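Local coordinates for putative Outer membrane protein (Helicobacter pylori, PDB 6GW5) that probably acts as an outer membrane adhesin (SabA), its extracellular lectin-like domain attaching the bacterium to glycans on host cells, at residues N39-Y53 with S234-Q247. Numbering follows the deposited sequence.
Sequences NSSLNYLKSFTNNNY and SQSNHTLSASLQAQ
Tyr53 and His238 lie almost flat on one another in an offset stack, ring centroids 4.0 Å apart and planes 14° from parallel. Tyr53 CE2 sits over the middle of the imidazole, whereas His238 CG lies toward the rim of the phenol ring; His238 CB completes the overlap with a CH-pi contact, 3.8 Å from the Tyr53 centroid. Both side chains leave their helices with CG opposite the backbone N (chi1 -174° for Tyr53, -170° for His238), which brings the two flat groups together. Asn50 OD1 meets the imidazole at its edge, 3.6 Å from His238 CD2.

Beside the stack, Asn52 ND2 donates in its own amide plane to Ser234 OG at 2.9 Å. Ser234 OG also bonds Ala230 O and Asn52 OD1 takes Ile61 N, tying the amide to helix 60-79 as well. Compact Thr49 probably suits the close approach here: its CG2 rests on His238 CA, 3.8 Å away. Lys46 lies along Ser241, its NZ bonding Ser241 O weakly.

Loop residues Leu244-Gln247 continue the contact. Leu42 packs CD1 on Leu244 CB, and Asn39, donor and acceptor in one group, pairs with the poorly ordered Gln247 backbone through two bent bonds: ND2 gives to Gln247 O (2.8 Å), while Gln247 N approaches OD1 from above the carbonyl plane (2.9 Å).

With no salt bridge between the segments, cohesion probably relies on the stack, neutral hydrogen bonds and apolar packing; protonating His238 might strengthen its stack on the electron-rich phenol.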
ATOM      1  N   ASN A  39      21.288  -3.781 -11.309  1.00 37.06           N
ATOM      2  CA  ASN A  39      21.878  -3.862  -9.953  1.00 42.28           C
ATOM      3  C   ASN A  39      21.387  -2.789  -9.029  1.00 37.58           C
ATOM      4  O   ASN A  39      21.177  -3.000  -7.850  1.00 36.59           O
ATOM      5  CB  ASN A  39      23.418  -3.807  -9.979  1.00 44.53           C
ATOM      6  CG  ASN A  39      24.025  -5.028 -10.648  1.00 50.44           C
ATOM      7  OD1 ASN A  39      23.423  -6.123 -10.684  1.00 55.76           O
ATOM      8  ND2 ASN A  39      25.208  -4.857 -11.188  1.00 56.43           N
ATOM      9  N   SER A  40      21.218  -1.628  -9.599  1.00 39.60           N
ATOM     10  CA  SER A  40      20.746  -0.484  -8.915  1.00 37.38           C
ATOM     11  C   SER A  40      19.316  -0.704  -8.379  1.00 35.21           C
ATOM     12  O   SER A  40      19.046  -0.422  -7.236  1.00 38.44           O
ATOM     13  CB  SER A  40      20.766   0.627  -9.931  1.00 37.99           C
ATOM     14  OG  SER A  40      20.686   1.821  -9.292  1.00 44.22           O
ATOM     15  N   SER A  41      18.430  -1.167  -9.248  1.00 34.33           N
ATOM     16  CA  SER A  41      17.059  -1.529  -8.952  1.00 32.89           C
ATOM     17  C   SER A  41      16.974  -2.592  -7.885  1.00 36.78           C
ATOM     18  O   SER A  41      16.225  -2.466  -6.878  1.00 39.30           O
ATOM     19  CB  SER A  41      16.436  -2.075 -10.228  1.00 34.51           C
ATOM     20  OG  SER A  41      16.504  -1.092 -11.226  1.00 35.73           O
ATOM     21  N   LEU A  42      17.814  -3.605  -8.041  1.00 37.54           N
ATOM     22  CA  LEU A  42      17.930  -4.652  -7.015  1.00 37.44           C
ATOM     23  C   LEU A  42      18.428  -4.093  -5.672  1.00 36.61           C
ATOM     24  O   LEU A  42      17.841  -4.360  -4.623  1.00 34.86           O
ATOM     25  CB  LEU A  42      18.831  -5.771  -7.506  1.00 35.82           C
ATOM     26  CG  LEU A  42      19.031  -6.963  -6.552  1.00 40.56           C
ATOM     27  CD1 LEU A  42      17.725  -7.695  -6.222  1.00 40.82           C
ATOM     28  CD2 LEU A  42      20.037  -7.926  -7.123  1.00 38.01           C
ATOM     29  N   ASN A  43      19.480  -3.277  -5.708  1.00 36.70           N
ATOM     30  CA  ASN A  43      20.006  -2.707  -4.474  1.00 38.31           C
ATOM     31  C   ASN A  43      18.993  -1.793  -3.782  1.00 38.80           C
ATOM     32  O   ASN A  43      18.907  -1.774  -2.557  1.00 35.55           O
ATOM     33  CB  ASN A  43      21.305  -1.955  -4.702  1.00 38.22           C
ATOM     34  CG  ASN A  43      22.483  -2.870  -5.002  1.00 40.98           C
ATOM     35  OD1 ASN A  43      23.373  -2.493  -5.754  1.00 41.18           O
ATOM     36  ND2 ASN A  43      22.481  -4.077  -4.453  1.00 42.19           N
ATOM     37  N   TYR A  44      18.165  -1.123  -4.577  1.00 38.26           N
ATOM     38  CA  TYR A  44      17.132  -0.311  -4.036  1.00 36.15           C
ATOM     39  C   TYR A  44      16.171  -1.190  -3.252  1.00 37.58           C
ATOM     40  O   TYR A  44      15.803  -0.882  -2.140  1.00 43.92           O
ATOM     41  CB  TYR A  44      16.371   0.451  -5.104  1.00 35.94           C
ATOM     42  CG  TYR A  44      15.504   1.399  -4.373  1.00 38.63           C
ATOM     43  CD1 TYR A  44      14.272   1.005  -3.901  1.00 37.16           C
ATOM     44  CD2 TYR A  44      15.984   2.632  -3.983  1.00 38.39           C
ATOM     45  CE1 TYR A  44      13.502   1.838  -3.137  1.00 36.54           C
ATOM     46  CE2 TYR A  44      15.195   3.469  -3.235  1.00 40.46           C
ATOM     47  CZ  TYR A  44      13.951   3.055  -2.814  1.00 35.91           C
ATOM     48  OH  TYR A  44      13.166   3.884  -2.033  1.00 37.73           O
ATOM     49  N   LEU A  45      15.759  -2.285  -3.852  1.00 37.16           N
ATOM     50  CA  LEU A  45      14.803  -3.167  -3.221  1.00 36.40           C
ATOM     51  C   LEU A  45      15.349  -3.838  -1.958  1.00 37.76           C
ATOM     52  O   LEU A  45      14.654  -3.993  -0.969  1.00 38.39           O
ATOM     53  CB  LEU A  45      14.348  -4.210  -4.237  1.00 34.86           C
ATOM     54  CG  LEU A  45      13.602  -3.666  -5.455  1.00 37.04           C
ATOM     55  CD1 LEU A  45      13.392  -4.779  -6.436  1.00 35.92           C
ATOM     56  CD2 LEU A  45      12.244  -3.019  -5.115  1.00 38.41           C
ATOM     57  N   LYS A  46      16.592  -4.250  -2.000  1.00 39.99           N
ATOM     58  CA  LYS A  46      17.200  -4.816  -0.824  1.00 48.56           C
ATOM     59  C   LYS A  46      17.288  -3.801   0.280  1.00 45.69           C
ATOM     60  O   LYS A  46      17.016  -4.121   1.423  1.00 49.52           O
ATOM     61  CB  LYS A  46      18.602  -5.345  -1.116  1.00 51.01           C
ATOM     62  CG  LYS A  46      18.576  -6.625  -1.930  1.00 54.69           C
ATOM     63  CD  LYS A  46      19.895  -6.813  -2.658  1.00 56.58           C
ATOM     64  CE  LYS A  46      20.474  -8.158  -2.351  1.00 58.59           C
ATOM     65  NZ  LYS A  46      20.923  -8.216  -0.952  1.00 65.13           N
ATOM     66  N   SER A  47      17.705  -2.596  -0.088  1.00 38.97           N
ATOM     67  CA  SER A  47      17.837  -1.525   0.836  1.00 40.19           C
ATOM     68  C   SER A  47      16.483  -1.305   1.483  1.00 41.08           C
ATOM     69  O   SER A  47      16.362  -1.207   2.699  1.00 38.50           O
ATOM     70  CB  SER A  47      18.276  -0.251   0.114  1.00 41.49           C
ATOM     71  OG  SER A  47      18.288   0.817   1.025  1.00 46.35           O
ATOM     72  N   PHE A  48      15.470  -1.185   0.652  1.00 39.44           N
ATOM     73  CA  PHE A  48      14.144  -0.966   1.153  1.00 41.64           C
ATOM     74  C   PHE A  48      13.702  -2.097   2.084  1.00 44.93           C
ATOM     75  O   PHE A  48      13.138  -1.841   3.122  1.00 53.51           O
ATOM     76  CB  PHE A  48      13.143  -0.802   0.012  1.00 42.34           C
ATOM     77  CG  PHE A  48      11.722  -0.814   0.474  1.00 41.48           C
ATOM     78  CD1 PHE A  48      11.159   0.315   0.993  1.00 42.93           C
ATOM     79  CD2 PHE A  48      10.980  -1.976   0.478  1.00 42.27           C
ATOM     80  CE1 PHE A  48       9.854   0.317   1.446  1.00 43.05           C
ATOM     81  CE2 PHE A  48       9.662  -1.983   0.940  1.00 43.95           C
ATOM     82  CZ  PHE A  48       9.100  -0.833   1.435  1.00 42.01           C
ATOM     83  N   THR A  49      13.923  -3.339   1.695  1.00 48.31           N
ATOM     84  CA  THR A  49      13.618  -4.472   2.568  1.00 51.45           C
ATOM     85  C   THR A  49      14.298  -4.391   3.931  1.00 50.21           C
ATOM     86  O   THR A  49      13.670  -4.697   4.939  1.00 51.88           O
ATOM     87  CB  THR A  49      14.025  -5.808   1.944  1.00 53.50           C
ATOM     88  OG1 THR A  49      13.308  -6.007   0.722  1.00 55.37           O
ATOM     89  CG2 THR A  49      13.644  -6.949   2.846  1.00 60.01           C
ATOM     90  N   ASN A  50      15.569  -4.000   3.956  1.00 49.02           N
ATOM     91  CA  ASN A  50      16.313  -3.949   5.216  1.00 54.33           C
ATOM     92  C   ASN A  50      15.772  -2.870   6.155  1.00 49.53           C
ATOM     93  O   ASN A  50      15.510  -3.152   7.318  1.00 48.31           O
ATOM     94  CB  ASN A  50      17.838  -3.772   5.020  1.00 51.58           C
ATOM     95  CG  ASN A  50      18.485  -4.937   4.276  1.00 55.54           C
ATOM     96  OD1 ASN A  50      18.037  -6.114   4.342  1.00 57.44           O
ATOM     97  ND2 ASN A  50      19.552  -4.621   3.558  1.00 53.09           N
ATOM     98  N   ASN A  51      15.569  -1.670   5.625  1.00 44.73           N
ATOM     99  CA  ASN A  51      14.980  -0.601   6.381  1.00 49.18           C
ATOM    100  C   ASN A  51      13.601  -0.958   6.906  1.00 45.71           C
ATOM    101  O   ASN A  51      13.297  -0.777   8.076  1.00 47.64           O
ATOM    102  CB  ASN A  51      14.920   0.676   5.548  1.00 60.53           C
ATOM    103  CG  ASN A  51      16.239   1.425   5.580  1.00 61.64           C
ATOM    104  OD1 ASN A  51      16.456   2.260   6.451  1.00 73.57           O
ATOM    105  ND2 ASN A  51      17.129   1.120   4.640  1.00 66.29           N
ATOM    106  N   ASN A  52      12.780  -1.520   6.052  1.00 41.79           N
ATOM    107  CA  ASN A  52      11.467  -1.892   6.474  1.00 40.95           C
ATOM    108  C   ASN A  52      11.483  -2.871   7.650  1.00 43.47           C
ATOM    109  O   ASN A  52      10.607  -2.872   8.501  1.00 45.28           O
ATOM    110  CB  ASN A  52      10.707  -2.493   5.305  1.00 39.26           C
ATOM    111  CG  ASN A  52       9.258  -2.729   5.637  1.00 37.58           C
ATOM    112  OD1 ASN A  52       8.560  -1.822   6.082  1.00 38.27           O
ATOM    113  ND2 ASN A  52       8.795  -3.930   5.419  1.00 37.24           N
ATOM    114  N   TYR A  53      12.502  -3.708   7.663  1.00 49.31           N
ATOM    115  CA  TYR A  53      12.593  -4.883   8.511  1.00 50.41           C
ATOM    116  C   TYR A  53      13.318  -4.582   9.807  1.00 46.90           C
ATOM    117  O   TYR A  53      12.950  -5.103  10.821  1.00 47.44           O
ATOM    118  CB  TYR A  53      13.313  -5.957   7.727  1.00 49.65           C
ATOM    119  CG  TYR A  53      13.389  -7.272   8.380  1.00 57.98           C
ATOM    120  CD1 TYR A  53      12.248  -8.053   8.540  1.00 61.05           C
ATOM    121  CD2 TYR A  53      14.616  -7.775   8.845  1.00 58.44           C
ATOM    122  CE1 TYR A  53      12.328  -9.308   9.131  1.00 61.14           C
ATOM    123  CE2 TYR A  53      14.697  -9.012   9.447  1.00 55.73           C
ATOM    124  CZ  TYR A  53      13.554  -9.770   9.594  1.00 58.45           C
ATOM    125  OH  TYR A  53      13.634 -11.002  10.216  1.00 68.72           O
ATOM    126  N   SER A 234       6.541  -8.902   5.043  1.00 46.45           N
ATOM    127  CA  SER A 234       7.786  -8.176   5.291  1.00 49.03           C
ATOM    128  C   SER A 234       8.908  -9.051   5.799  1.00 51.33           C
ATOM    129  O   SER A 234      10.085  -8.789   5.525  1.00 45.17           O
ATOM    130  CB  SER A 234       7.570  -7.050   6.312  1.00 44.53           C
ATOM    131  OG  SER A 234       6.771  -6.042   5.751  1.00 44.31           O
ATOM    132  N   GLN A 235       8.521 -10.069   6.562  1.00 58.93           N
ATOM    133  CA  GLN A 235       9.469 -10.995   7.158  1.00 57.92           C
ATOM    134  C   GLN A 235      10.005 -11.935   6.089  1.00 55.99           C
ATOM    135  O   GLN A 235      11.232 -12.052   5.947  1.00 48.25           O
ATOM    136  CB  GLN A 235       8.828 -11.723   8.337  1.00 61.94           C
ATOM    137  CG  GLN A 235       8.480 -10.706   9.424  1.00 62.26           C
ATOM    138  CD  GLN A 235       7.844 -11.294  10.676  1.00 55.92           C
ATOM    139  OE1 GLN A 235       7.029 -12.224  10.627  1.00 57.00           O
ATOM    140  NE2 GLN A 235       8.192 -10.712  11.810  1.00 55.98           N
ATOM    141  N   SER A 236       9.100 -12.541   5.304  1.00 51.20           N
ATOM    142  CA  SER A 236       9.518 -13.475   4.277  1.00 53.83           C
ATOM    143  C   SER A 236      10.386 -12.781   3.206  1.00 58.45           C
ATOM    144  O   SER A 236      11.407 -13.351   2.804  1.00 68.17           O
ATOM    145  CB  SER A 236       8.338 -14.217   3.670  1.00 51.02           C
ATOM    146  OG  SER A 236       7.378 -13.299   3.257  1.00 51.77           O
ATOM    147  N   ASN A 237      10.041 -11.556   2.806  1.00 57.48           N
ATOM    148  CA  ASN A 237      10.927 -10.753   1.926  1.00 58.25           C
ATOM    149  C   ASN A 237      12.377 -10.632   2.365  1.00 57.27           C
ATOM    150  O   ASN A 237      13.248 -10.553   1.516  1.00 66.38           O
ATOM    151  CB  ASN A 237      10.425  -9.321   1.734  1.00 56.44           C
ATOM    152  CG  ASN A 237       9.162  -9.254   0.941  1.00 55.95           C
ATOM    153  OD1 ASN A 237       8.757 -10.238   0.317  1.00 59.32           O
ATOM    154  ND2 ASN A 237       8.503  -8.092   0.969  1.00 56.34           N
ATOM    155  N   HIS A 238      12.640 -10.578   3.665  1.00 55.30           N
ATOM    156  CA  HIS A 238      14.017 -10.494   4.162  1.00 62.24           C
ATOM    157  C   HIS A 238      14.833 -11.765   3.851  1.00 62.55           C
ATOM    158  O   HIS A 238      16.063 -11.708   3.663  1.00 56.31           O
ATOM    159  CB  HIS A 238      14.047 -10.220   5.661  1.00 64.10           C
ATOM    160  CG  HIS A 238      15.409  -9.881   6.173  1.00 69.47           C
ATOM    161  ND1 HIS A 238      16.132 -10.744   6.968  1.00 67.10           N
ATOM    162  CD2 HIS A 238      16.200  -8.797   5.969  1.00 71.01           C
ATOM    163  CE1 HIS A 238      17.298 -10.197   7.260  1.00 72.73           C
ATOM    164  NE2 HIS A 238      17.364  -9.015   6.668  1.00 76.36           N
ATOM    165  N   THR A 239      14.131 -12.899   3.790  1.00 65.18           N
ATOM    166  CA  THR A 239      14.736 -14.182   3.446  1.00 68.73           C
ATOM    167  C   THR A 239      14.995 -14.230   1.940  1.00 67.70           C
ATOM    168  O   THR A 239      16.116 -14.479   1.517  1.00 71.29           O
ATOM    169  CB  THR A 239      13.847 -15.383   3.894  1.00 70.62           C
ATOM    170  OG1 THR A 239      13.675 -15.358   5.316  1.00 69.36           O
ATOM    171  CG2 THR A 239      14.487 -16.709   3.505  1.00 71.71           C
ATOM    172  N   LEU A 240      13.948 -13.993   1.157  1.00 70.95           N
ATOM    173  CA  LEU A 240      14.060 -13.939  -0.303  1.00 77.95           C
ATOM    174  C   LEU A 240      15.254 -13.071  -0.738  1.00 75.38           C
ATOM    175  O   LEU A 240      16.035 -13.471  -1.617  1.00 78.81           O
ATOM    176  CB  LEU A 240      12.771 -13.403  -0.940  1.00 80.13           C
ATOM    177  CG  LEU A 240      11.638 -14.379  -1.284  1.00 83.75           C
ATOM    178  CD1 LEU A 240      10.952 -14.973  -0.050  1.00 84.38           C
ATOM    179  CD2 LEU A 240      10.623 -13.662  -2.180  1.00 82.24           C
ATOM    180  N   SER A 241      15.402 -11.926  -0.063  1.00 68.36           N
ATOM    181  CA  SER A 241      16.484 -10.951  -0.294  1.00 68.15           C
ATOM    182  C   SER A 241      17.906 -11.516  -0.166  1.00 64.73           C
ATOM    183  O   SER A 241      18.829 -10.967  -0.761  1.00 62.99           O
ATOM    184  CB  SER A 241      16.333  -9.734   0.639  1.00 58.32           C
ATOM    185  OG  SER A 241      17.275  -8.696   0.355  1.00 49.54           O
ATOM    186  N   ALA A 242      18.070 -12.565   0.635  1.00 67.81           N
ATOM    187  CA  ALA A 242      19.383 -13.186   0.884  1.00 69.55           C
ATOM    188  C   ALA A 242      19.898 -14.037  -0.279  1.00 71.30           C
ATOM    189  O   ALA A 242      21.122 -14.162  -0.428  1.00 67.27           O
ATOM    190  CB  ALA A 242      19.348 -14.021   2.161  1.00 66.80           C
ATOM    191  N   SER A 243      18.979 -14.600  -1.083  1.00 72.34           N
ATOM    192  CA  SER A 243      19.329 -15.435  -2.245  1.00 70.02           C
ATOM    193  C   SER A 243      19.541 -14.667  -3.576  1.00 73.92           C
ATOM    194  O   SER A 243      19.800 -15.300  -4.620  1.00 88.92           O
ATOM    195  CB  SER A 243      18.249 -16.496  -2.440  1.00 71.34           C
ATOM    196  OG  SER A 243      16.994 -15.871  -2.640  1.00 65.00           O
ATOM    197  N   LEU A 244      19.459 -13.328  -3.532  1.00 70.52           N
ATOM    198  CA  LEU A 244      19.624 -12.429  -4.701  1.00 66.79           C
ATOM    199  C   LEU A 244      20.846 -11.520  -4.520  1.00 70.84           C
ATOM    200  O   LEU A 244      20.841 -10.682  -3.656  1.00 72.86           O
ATOM    201  CB  LEU A 244      18.388 -11.530  -4.834  1.00 58.72           C
ATOM    202  CG  LEU A 244      17.141 -12.091  -5.490  1.00 58.91           C
ATOM    203  CD1 LEU A 244      15.871 -11.314  -5.163  1.00 56.08           C
ATOM    204  CD2 LEU A 244      17.346 -12.105  -6.975  1.00 64.35           C
ATOM    205  N   GLN A 245      21.887 -11.640  -5.332  1.00 84.35           N
ATOM    206  CA  GLN A 245      23.006 -10.649  -5.250  1.00 91.69           C
ATOM    207  C   GLN A 245      23.191  -9.907  -6.567  1.00 85.88           C
ATOM    208  O   GLN A 245      22.848 -10.433  -7.643  1.00 83.26           O
ATOM    209  CB  GLN A 245      24.355 -11.258  -4.826  1.00 96.59           C
ATOM    210  CG  GLN A 245      24.307 -12.229  -3.668  1.00102.31           C
ATOM    211  CD  GLN A 245      25.706 -12.623  -3.250  1.00115.53           C
ATOM    212  OE1 GLN A 245      26.537 -12.933  -4.107  1.00123.40           O
ATOM    213  NE2 GLN A 245      25.986 -12.598  -1.937  1.00118.22           N
ATOM    214  N   ALA A 246      23.797  -8.711  -6.474  1.00 86.89           N
ATOM    215  CA  ALA A 246      24.153  -7.883  -7.642  1.00 91.84           C
ATOM    216  C   ALA A 246      25.044  -8.668  -8.614  1.00 95.36           C
ATOM    217  O   ALA A 246      26.013  -9.297  -8.200  1.00 93.31           O
ATOM    218  CB  ALA A 246      24.843  -6.581  -7.217  1.00 94.13           C
ATOM    219  N   GLN A 247      24.670  -8.661  -9.888  1.00 98.42           N
ATOM    220  CA  GLN A 247      25.396  -9.376 -10.932  1.00 96.98           C
ATOM    221  C   GLN A 247      26.652  -8.510 -11.282  1.00 99.30           C
ATOM    222  O   GLN A 247      26.564  -7.296 -11.319  1.00 97.55           O
ATOM    223  CB  GLN A 247      24.444  -9.636 -12.137  1.00 93.35           C
ATOM    224  CG  GLN A 247      23.027 -10.132 -11.759  1.00 87.21           C
ATOM    225  CD  GLN A 247      22.659 -11.512 -12.325  1.00 87.46           C
ATOM    226  OE1 GLN A 247      22.393 -11.664 -13.528  1.00 83.20           O
ATOM    227  NE2 GLN A 247      22.674 -12.525 -11.464  1.00 79.31           N
TER